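Local coordinates for hypothetical protein (Streptococcus pneumoniae, PDB 2HIY) that is of unknown function but belongs to the conserved bacterial DUF1697 family, at residues H154-L157 / L158-P161. Numbering follows the deposited sequence.
Sequences HKYL and LKVP
Tyr156 and Lys159 meet where the short helix 152-156 gives way to the loop before strand 166-170. The amide N of Lys159 donates a hydrogen bond of 2.9 Å to Tyr156 O. It comes from above the carbonyl plane, 53° out of it. The N-H...O angle is 145°. One step on, Val160 N reaches Leu157 O in a longer, weak bond. Both bonds join residues three apart, as in successive beta turns.

The Lys159 side chain crosses that of Tyr156 obliquely, with CD and CE near ring atom CD1. Lys159 CE lies at the edge of the Tyr156 ring, near the ring plane, 4.1 Å from Tyr156 CD1. Lys159 CE is also 3.4 Å from Lys155 O. Lys155 CB lies against one face of that ring. A bend at chi4 (-69°) turns NZ, which forms salt bridges with Glu26 and Glu30 of the second subunit.

Leu157 is buried, and its backbone O is met by both Val160 N and Val160 CG2. Val160 CG2 sits 3.2 Å from Leu157 O. The Leu157 side chain, modelled in two conformers, touches Phe162. A water links His154 O to Leu158 N, where an i to i+4 helical bond would otherwise run. It donates to His154 O and accepts from Leu158 N, 2.9 Å from each.

The lysine thus divides its roles: its methylenes pack on its own chain, while its charge is probably balanced by carboxylates across the subunit interface.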
ATOM      1  N   HIS D 154      -4.663  20.388  -0.726  1.00 12.32           N
ATOM      2  CA  HIS D 154      -4.695  19.030  -1.238  1.00 12.74           C
ATOM      3  C   HIS D 154      -4.572  18.955  -2.746  1.00 12.91           C
ATOM      4  O   HIS D 154      -3.800  18.116  -3.271  1.00 13.31           O
ATOM      5  CB  HIS D 154      -5.989  18.355  -0.808  1.00 12.78           C
ATOM      6  CG  HIS D 154      -6.154  17.004  -1.403  1.00 13.15           C
ATOM      7  ND1 HIS D 154      -5.322  15.954  -1.056  1.00 14.57           N
ATOM      8  CD2 HIS D 154      -7.005  16.540  -2.344  1.00 14.11           C
ATOM      9  CE1 HIS D 154      -5.676  14.892  -1.765  1.00 15.20           C
ATOM     10  NE2 HIS D 154      -6.698  15.212  -2.540  1.00 14.76           N
ATOM     11  N   LYS D 155      -5.375  19.766  -3.452  1.00 13.28           N
ATOM     12  CA  LYS D 155      -5.483  19.608  -4.906  1.00 14.20           C
ATOM     13  C   LYS D 155      -4.291  20.091  -5.661  1.00 13.49           C
ATOM     14  O   LYS D 155      -4.043  19.563  -6.765  1.00 14.16           O
ATOM     15  CB  LYS D 155      -6.697  20.345  -5.432  1.00 15.30           C
ATOM     16  CG  LYS D 155      -7.991  19.679  -4.969  1.00 18.52           C
ATOM     17  CD  LYS D 155      -9.203  20.489  -5.386  1.00 20.45           C
ATOM     18  CE  LYS D 155      -9.316  20.575  -6.891  1.00 24.71           C
ATOM     19  NZ  LYS D 155     -10.569  21.304  -7.258  1.00 28.37           N
ATOM     20  N   TYR D 156      -3.575  21.099  -5.144  1.00 13.91           N
ATOM     21  CA  TYR D 156      -2.606  21.792  -5.973  1.00 14.43           C
ATOM     22  C   TYR D 156      -1.180  21.775  -5.530  1.00 14.47           C
ATOM     23  O   TYR D 156      -0.328  22.096  -6.342  1.00 14.72           O
ATOM     24  CB  TYR D 156      -3.000  23.266  -6.220  1.00 15.89           C
ATOM     25  CG  TYR D 156      -4.409  23.473  -6.704  1.00 17.62           C
ATOM     26  CD1 TYR D 156      -4.931  22.731  -7.764  1.00 20.02           C
ATOM     27  CD2 TYR D 156      -5.233  24.404  -6.082  1.00 19.16           C
ATOM     28  CE1 TYR D 156      -6.255  22.928  -8.205  1.00 21.81           C
ATOM     29  CE2 TYR D 156      -6.543  24.606  -6.515  1.00 20.58           C
ATOM     30  CZ  TYR D 156      -7.041  23.857  -7.563  1.00 20.75           C
ATOM     31  OH  TYR D 156      -8.341  24.047  -7.988  1.00 24.18           O
ATOM     32  N   LEU D 157      -0.865  21.398  -4.294  0.50 14.44           N
ATOM     33  CA  LEU D 157       0.531  21.541  -3.875  0.50 15.61           C
ATOM     34  C   LEU D 157       1.533  20.640  -4.593  0.50 15.31           C
ATOM     35  O   LEU D 157       2.718  20.972  -4.693  0.50 15.19           O
ATOM     36  CB  LEU D 157       0.696  21.437  -2.365  0.50 16.76           C
ATOM     37  CG  LEU D 157       0.377  22.720  -1.595  0.50 15.78           C
ATOM     38  CD1 LEU D 157       0.648  22.483  -0.129  0.50 16.91           C
ATOM     39  CD2 LEU D 157       1.137  23.960  -2.130  0.50 18.06           C
ATOM     40  N   LEU D 158       1.085  19.489  -5.085  1.00 14.55           N
ATOM     41  CA  LEU D 158       1.996  18.663  -5.905  1.00 15.05           C
ATOM     42  C   LEU D 158       2.252  19.247  -7.283  1.00 14.01           C
ATOM     43  O   LEU D 158       3.160  18.813  -7.994  1.00 13.30           O
ATOM     44  CB  LEU D 158       1.482  17.242  -6.065  1.00 15.25           C
ATOM     45  CG  LEU D 158       1.610  16.352  -4.837  1.00 16.40           C
ATOM     46  CD1 LEU D 158       0.866  15.050  -5.138  1.00 18.59           C
ATOM     47  CD2 LEU D 158       3.052  16.058  -4.445  1.00 19.64           C
ATOM     48  N   LYS D 159       1.434  20.215  -7.684  1.00 13.49           N
ATOM     49  CA  LYS D 159       1.590  20.872  -8.974  1.00 13.97           C
ATOM     50  C   LYS D 159       2.584  22.040  -8.975  1.00 14.52           C
ATOM     51  O   LYS D 159       2.914  22.545 -10.050  1.00 16.54           O
ATOM     52  CB  LYS D 159       0.233  21.360  -9.486  1.00 14.45           C
ATOM     53  CG  LYS D 159      -0.794  20.242  -9.669  1.00 14.23           C
ATOM     54  CD  LYS D 159      -2.132  20.832 -10.086  1.00 15.38           C
ATOM     55  CE  LYS D 159      -3.278  19.809 -10.080  1.00 16.43           C
ATOM     56  NZ  LYS D 159      -3.139  18.795 -11.152  1.00 17.51           N
ATOM     57  N   VAL D 160       3.035  22.496  -7.804  1.00 14.30           N
ATOM     58  CA  VAL D 160       3.835  23.739  -7.752  1.00 14.96           C
ATOM     59  C   VAL D 160       5.331  23.447  -7.869  1.00 14.93           C
ATOM     60  O   VAL D 160       5.820  22.432  -7.366  1.00 14.43           O
ATOM     61  CB  VAL D 160       3.550  24.578  -6.463  1.00 15.83           C
ATOM     62  CG1 VAL D 160       2.044  24.988  -6.369  1.00 16.97           C
ATOM     63  CG2 VAL D 160       4.051  23.868  -5.201  1.00 15.93           C
ATOM     64  N   PRO D 161       6.078  24.322  -8.546  1.00 15.34           N
ATOM     65  CA  PRO D 161       7.511  24.146  -8.680  1.00 16.31           C
ATOM     66  C   PRO D 161       8.262  24.187  -7.350  1.00 16.60           C
ATOM     67  O   PRO D 161       9.328  23.603  -7.264  1.00 17.99           O
ATOM     68  CB  PRO D 161       7.923  25.309  -9.611  1.00 17.58           C
ATOM     69  CG  PRO D 161       6.691  25.679 -10.322  1.00 18.13           C
ATOM     70  CD  PRO D 161       5.579  25.450  -9.362  1.00 15.93           C
TER
HETATM   71  O   HOH W   1      -1.500  18.231  -5.076  1.00 18.26           O